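Long-range contact in uncharacterized protein (Legionella pneumophila subsp. pneumophila, PDB 4WRP), which is of unknown function but is probably an effector protein, represented here by its helical C-terminal domain: residues A[37-49]-A[71-83]. Residues are numbered along the deposited sequence; the frame is centred on the assembly and turned at random.
Sequences KIHAIRTVLDDYT and HVKVVDDIVKEID
Leu45 is the knob of this helix pair, its side chain entering a hole formed by Val75, Ile78, Val79 and Ile82; its CB lies 3.6 Å from Val79 CG2, and its CD1 reaches Ile82 CD1. Apolar contact continues in both directions: the Ile38 and Ile82 side chains pass alongside in opposite directions, CG2 against CG2, and Thr49 sets its methyl CG2 against Val75 CG1. The Tyr48 ring receives Val75 CG1 at its edge, while Val72 CG2 approaches Tyr48 CE2 obliquely at 3.5 Å. Two polar clasps flank this packing. With CG anti to the backbone N (chi1 -173°) and an extended chain, Arg42 grips Asp83 side-on: NE to OD1 at 2.7 Å and NH2 to OD2 at 2.9 Å, both on syn lone pairs, the guanidinium and carboxylate planes only 23° apart; Val79 CG1 lies over one guanidinium face. Between Arg42 and Thr49, one water donates to both Asp46 OD1 and Asp76 OD1, which probably eases the approach of two carboxylates; Lys50 also pairs with Asp46. At the other end Tyr48 OH and His71 ND1 share a 2.7 Å hydrogen bond, extended to helix 6-21 through Tyr9 and His10. The segment axes come within 9.2 Å at 144°, a roughly antiparallel helix pair with a single knob-into-hole, Leu45, in the all-helical DUF5617 domain.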
loop_
_atom_site.group_PDB
_atom_site.type_symbol
_atom_site.label_atom_id
_atom_site.label_comp_id
_atom_site.label_asym_id
_atom_site.label_seq_id
_atom_site.Cartn_x
_atom_site.Cartn_y
_atom_site.Cartn_z
ATOM N N LYS A 37 -12.642 -11.488 6.926
ATOM C CA LYS A 37 -12.214 -10.108 6.664
ATOM C C LYS A 37 -10.873 -10.044 5.892
ATOM O O LYS A 37 -10.739 -9.327 4.910
ATOM C CB LYS A 37 -12.092 -9.349 7.954
ATOM C CG LYS A 37 -13.459 -9.192 8.666
ATOM C CD LYS A 37 -13.253 -8.654 10.069
ATOM C CE LYS A 37 -14.502 -8.850 10.895
ATOM N NZ LYS A 37 -14.292 -8.150 12.188
ATOM N N ILE A 38 -9.900 -10.773 6.398
ATOM C CA ILE A 38 -8.577 -10.890 5.778
ATOM C C ILE A 38 -8.688 -11.338 4.357
ATOM O O ILE A 38 -8.057 -10.772 3.496
ATOM C CB ILE A 38 -7.705 -11.855 6.605
ATOM C CG1 ILE A 38 -7.398 -11.178 7.948
ATOM C CG2 ILE A 38 -6.402 -12.192 5.886
ATOM C CD1 ILE A 38 -6.685 -12.053 8.973
ATOM N N HIS A 39 -9.500 -12.353 4.079
ATOM C CA HIS A 39 -9.668 -12.799 2.703
ATOM C C HIS A 39 -10.280 -11.763 1.756
ATOM O O HIS A 39 -9.810 -11.613 0.635
ATOM C CB HIS A 39 -10.473 -14.105 2.586
ATOM C CG HIS A 39 -10.297 -14.767 1.248
ATOM N ND1 HIS A 39 -11.306 -14.816 0.302
ATOM C CD2 HIS A 39 -9.208 -15.321 0.667
ATOM C CE1 HIS A 39 -10.855 -15.410 -0.787
ATOM N NE2 HIS A 39 -9.587 -15.735 -0.586
ATOM N N ALA A 40 -11.299 -11.038 2.197
ATOM C CA ALA A 40 -11.884 -9.978 1.389
ATOM C C ALA A 40 -10.857 -8.879 1.090
ATOM O O ALA A 40 -10.739 -8.416 -0.048
ATOM C CB ALA A 40 -13.120 -9.387 2.106
ATOM N N ILE A 41 -10.060 -8.523 2.104
ATOM C CA ILE A 41 -9.006 -7.553 1.909
ATOM C C ILE A 41 -7.976 -8.112 0.948
ATOM O O ILE A 41 -7.493 -7.431 0.039
ATOM C CB ILE A 41 -8.322 -7.215 3.248
ATOM C CG1 ILE A 41 -9.296 -6.426 4.109
ATOM C CG2 ILE A 41 -7.049 -6.400 3.014
ATOM C CD1 ILE A 41 -8.873 -6.298 5.547
ATOM N N ARG A 42 -7.614 -9.355 1.149
ATOM C CA ARG A 42 -6.639 -9.980 0.221
ATOM C C ARG A 42 -7.101 -9.927 -1.238
ATOM O O ARG A 42 -6.342 -9.572 -2.172
ATOM C CB ARG A 42 -6.395 -11.416 0.615
ATOM C CG ARG A 42 -5.269 -12.033 -0.225
ATOM C CD ARG A 42 -5.326 -13.545 -0.320
ATOM N NE ARG A 42 -4.177 -14.007 -1.137
ATOM C CZ ARG A 42 -4.124 -13.981 -2.473
ATOM N NH1 ARG A 42 -5.166 -13.544 -3.181
ATOM N NH2 ARG A 42 -3.024 -14.411 -3.132
ATOM N N THR A 43 -8.372 -10.254 -1.440
ATOM C CA THR A 43 -8.963 -10.170 -2.775
ATOM C C THR A 43 -8.817 -8.803 -3.429
ATOM O O THR A 43 -8.389 -8.694 -4.580
ATOM C CB THR A 43 -10.436 -10.609 -2.739
ATOM O OG1 THR A 43 -10.446 -11.942 -2.241
ATOM C CG2 THR A 43 -11.004 -10.626 -4.121
ATOM N N VAL A 44 -9.146 -7.769 -2.666
ATOM C CA VAL A 44 -9.069 -6.421 -3.156
ATOM C C VAL A 44 -7.622 -5.997 -3.433
ATOM O O VAL A 44 -7.338 -5.322 -4.428
ATOM C CB VAL A 44 -9.739 -5.484 -2.137
ATOM C CG1 VAL A 44 -9.425 -4.034 -2.420
ATOM C CG2 VAL A 44 -11.245 -5.769 -2.156
ATOM N N LEU A 45 -6.715 -6.339 -2.539
ATOM C CA LEU A 45 -5.290 -6.036 -2.774
ATOM C C LEU A 45 -4.767 -6.789 -3.980
ATOM O O LEU A 45 -4.014 -6.246 -4.777
ATOM C CB LEU A 45 -4.451 -6.384 -1.536
ATOM C CG LEU A 45 -4.771 -5.680 -0.241
ATOM C CD1 LEU A 45 -3.790 -6.261 0.803
ATOM C CD2 LEU A 45 -4.628 -4.185 -0.352
ATOM N N ASP A 46 -5.152 -8.043 -4.126
ATOM C CA ASP A 46 -4.665 -8.795 -5.292
ATOM C C ASP A 46 -5.158 -8.149 -6.584
ATOM O O ASP A 46 -4.409 -7.970 -7.504
ATOM C CB ASP A 46 -5.101 -10.249 -5.186
ATOM C CG ASP A 46 -4.355 -11.162 -6.183
ATOM O OD1 ASP A 46 -3.151 -10.974 -6.489
ATOM O OD2 ASP A 46 -4.997 -12.095 -6.656
ATOM N N ASP A 47 -6.428 -7.752 -6.615
ATOM C CA ASP A 47 -6.992 -7.074 -7.773
ATOM C C ASP A 47 -6.188 -5.809 -8.075
ATOM O O ASP A 47 -5.850 -5.539 -9.234
ATOM C CB ASP A 47 -8.492 -6.795 -7.569
ATOM C CG ASP A 47 -9.109 -6.069 -8.739
ATOM O OD1 ASP A 47 -8.946 -6.594 -9.868
ATOM O OD2 ASP A 47 -9.728 -4.977 -8.525
ATOM N N TYR A 48 -5.792 -5.085 -7.038
ATOM C CA TYR A 48 -4.947 -3.891 -7.201
ATOM C C TYR A 48 -3.628 -4.184 -7.900
ATOM O O TYR A 48 -3.202 -3.413 -8.727
ATOM C CB TYR A 48 -4.675 -3.232 -5.855
ATOM C CG TYR A 48 -3.733 -2.067 -5.847
ATOM C CD1 TYR A 48 -4.074 -0.853 -6.437
ATOM C CD2 TYR A 48 -2.494 -2.175 -5.238
ATOM C CE1 TYR A 48 -3.232 0.234 -6.404
ATOM C CE2 TYR A 48 -1.614 -1.108 -5.226
ATOM C CZ TYR A 48 -1.998 0.103 -5.787
ATOM O OH TYR A 48 -1.117 1.155 -5.756
ATOM N N THR A 49 -2.998 -5.300 -7.565
ATOM C CA THR A 49 -1.690 -5.627 -8.143
ATOM C C THR A 49 -1.828 -6.188 -9.560
ATOM O O THR A 49 -0.836 -6.424 -10.193
ATOM C CB THR A 49 -0.961 -6.649 -7.289
ATOM O OG1 THR A 49 -1.710 -7.866 -7.320
ATOM C CG2 THR A 49 -0.813 -6.161 -5.819
ATOM N N HIS A 71 4.341 1.171 -5.573
ATOM C CA HIS A 71 3.306 0.939 -4.563
ATOM C C HIS A 71 2.669 -0.436 -4.739
ATOM O O HIS A 71 2.504 -1.167 -3.784
ATOM C CB HIS A 71 2.284 2.017 -4.623
ATOM C CG HIS A 71 1.360 2.020 -3.460
ATOM N ND1 HIS A 71 0.197 1.292 -3.453
ATOM C CD2 HIS A 71 1.401 2.668 -2.272
ATOM C CE1 HIS A 71 -0.428 1.462 -2.305
ATOM N NE2 HIS A 71 0.273 2.309 -1.577
ATOM N N VAL A 72 2.384 -0.790 -5.982
ATOM C CA VAL A 72 1.948 -2.127 -6.357
ATOM C C VAL A 72 2.967 -3.189 -5.906
ATOM O O VAL A 72 2.568 -4.189 -5.335
ATOM C CB VAL A 72 1.633 -2.178 -7.865
ATOM C CG1 VAL A 72 1.595 -3.597 -8.447
ATOM C CG2 VAL A 72 0.326 -1.428 -8.113
ATOM N N LYS A 73 4.263 -2.971 -6.142
ATOM C CA LYS A 73 5.294 -3.889 -5.617
ATOM C C LYS A 73 5.157 -4.094 -4.087
ATOM O O LYS A 73 5.187 -5.215 -3.615
ATOM C CB LYS A 73 6.670 -3.374 -5.951
ATOM C CG LYS A 73 7.788 -4.408 -6.019
ATOM C CD LYS A 73 8.321 -4.896 -4.670
ATOM C CE LYS A 73 9.037 -3.821 -3.852
ATOM N NZ LYS A 73 9.532 -4.335 -2.531
ATOM N N VAL A 74 5.008 -3.021 -3.316
ATOM C CA VAL A 74 4.845 -3.168 -1.865
ATOM C C VAL A 74 3.571 -3.952 -1.518
ATOM O O VAL A 74 3.611 -4.866 -0.684
ATOM C CB VAL A 74 4.889 -1.783 -1.173
ATOM C CG1 VAL A 74 4.685 -1.915 0.334
ATOM C CG2 VAL A 74 6.256 -1.136 -1.481
ATOM N N VAL A 75 2.440 -3.621 -2.157
ATOM C CA VAL A 75 1.166 -4.299 -1.866
ATOM C C VAL A 75 1.276 -5.775 -2.267
ATOM O O VAL A 75 0.841 -6.655 -1.578
ATOM C CB VAL A 75 0.010 -3.574 -2.520
ATOM C CG1 VAL A 75 -1.276 -4.351 -2.395
ATOM C CG2 VAL A 75 -0.173 -2.206 -1.845
ATOM N N ASP A 76 1.972 -6.055 -3.341
ATOM C CA ASP A 76 2.223 -7.452 -3.712
ATOM C C ASP A 76 3.019 -8.223 -2.635
ATOM O O ASP A 76 2.713 -9.388 -2.342
ATOM C CB ASP A 76 2.923 -7.467 -5.049
ATOM C CG ASP A 76 2.926 -8.823 -5.654
ATOM O OD1 ASP A 76 1.849 -9.245 -6.151
ATOM O OD2 ASP A 76 3.993 -9.475 -5.546
ATOM N N ASP A 77 4.003 -7.570 -2.016
ATOM C CA ASP A 77 4.705 -8.171 -0.873
ATOM C C ASP A 77 3.739 -8.370 0.301
ATOM O O ASP A 77 3.814 -9.350 1.036
ATOM C CB ASP A 77 5.833 -7.278 -0.373
ATOM C CG ASP A 77 7.006 -7.175 -1.343
ATOM O OD1 ASP A 77 7.120 -8.003 -2.279
ATOM O OD2 ASP A 77 7.804 -6.215 -1.157
ATOM N N ILE A 78 2.820 -7.434 0.513
ATOM C CA ILE A 78 1.864 -7.641 1.622
ATOM C C ILE A 78 0.940 -8.857 1.330
ATOM O O ILE A 78 0.629 -9.678 2.206
ATOM C CB ILE A 78 1.108 -6.330 1.923
ATOM C CG1 ILE A 78 2.094 -5.277 2.427
ATOM C CG2 ILE A 78 -0.014 -6.561 2.901
ATOM C CD1 ILE A 78 1.506 -3.873 2.553
ATOM N N VAL A 79 0.458 -8.984 0.111
ATOM C CA VAL A 79 -0.369 -10.124 -0.260
ATOM C C VAL A 79 0.407 -11.423 -0.008
ATOM O O VAL A 79 -0.112 -12.391 0.528
ATOM C CB VAL A 79 -0.817 -10.029 -1.706
ATOM C CG1 VAL A 79 -1.431 -11.348 -2.192
ATOM C CG2 VAL A 79 -1.799 -8.860 -1.854
ATOM N N LYS A 80 1.671 -11.421 -0.332
ATOM C CA LYS A 80 2.476 -12.575 0.015
ATOM C C LYS A 80 2.556 -12.814 1.534
ATOM O O LYS A 80 2.532 -13.940 1.971
ATOM C CB LYS A 80 3.845 -12.404 -0.553
ATOM C CG LYS A 80 4.589 -13.709 -0.702
ATOM C CD LYS A 80 5.770 -13.540 -1.653
ATOM C CE LYS A 80 7.043 -14.190 -1.105
ATOM N NZ LYS A 80 8.268 -13.418 -1.492
ATOM N N GLU A 81 2.643 -11.751 2.332
ATOM C CA GLU A 81 2.628 -11.885 3.767
ATOM C C GLU A 81 1.326 -12.488 4.279
ATOM O O GLU A 81 1.330 -13.238 5.282
ATOM C CB GLU A 81 2.879 -10.508 4.465
ATOM C CG GLU A 81 4.297 -9.958 4.310
ATOM C CD GLU A 81 4.375 -8.466 4.781
ATOM O OE1 GLU A 81 3.392 -7.894 5.370
ATOM O OE2 GLU A 81 5.423 -7.846 4.496
ATOM N N ILE A 82 0.217 -12.146 3.627
ATOM C CA ILE A 82 -1.074 -12.738 3.931
ATOM C C ILE A 82 -1.037 -14.231 3.631
ATOM O O ILE A 82 -1.440 -15.062 4.481
ATOM C CB ILE A 82 -2.235 -12.077 3.147
ATOM C CG1 ILE A 82 -2.430 -10.629 3.607
ATOM C CG2 ILE A 82 -3.550 -12.814 3.438
ATOM C CD1 ILE A 82 -3.293 -9.812 2.679
ATOM N N ASP A 83 -0.464 -14.572 2.486
ATOM C CA ASP A 83 -0.438 -15.957 2.036
ATOM C C ASP A 83 0.403 -16.769 2.965
ATOM O O ASP A 83 0.092 -17.918 3.229
ATOM C CB ASP A 83 0.045 -16.025 0.575
ATOM C CG ASP A 83 -1.034 -15.485 -0.395
ATOM O OD1 ASP A 83 -2.210 -15.438 0.032
ATOM O OD2 ASP A 83 -0.739 -15.055 -1.532
HETATM O O HOH W 1 -0.548 -9.902 -5.335
#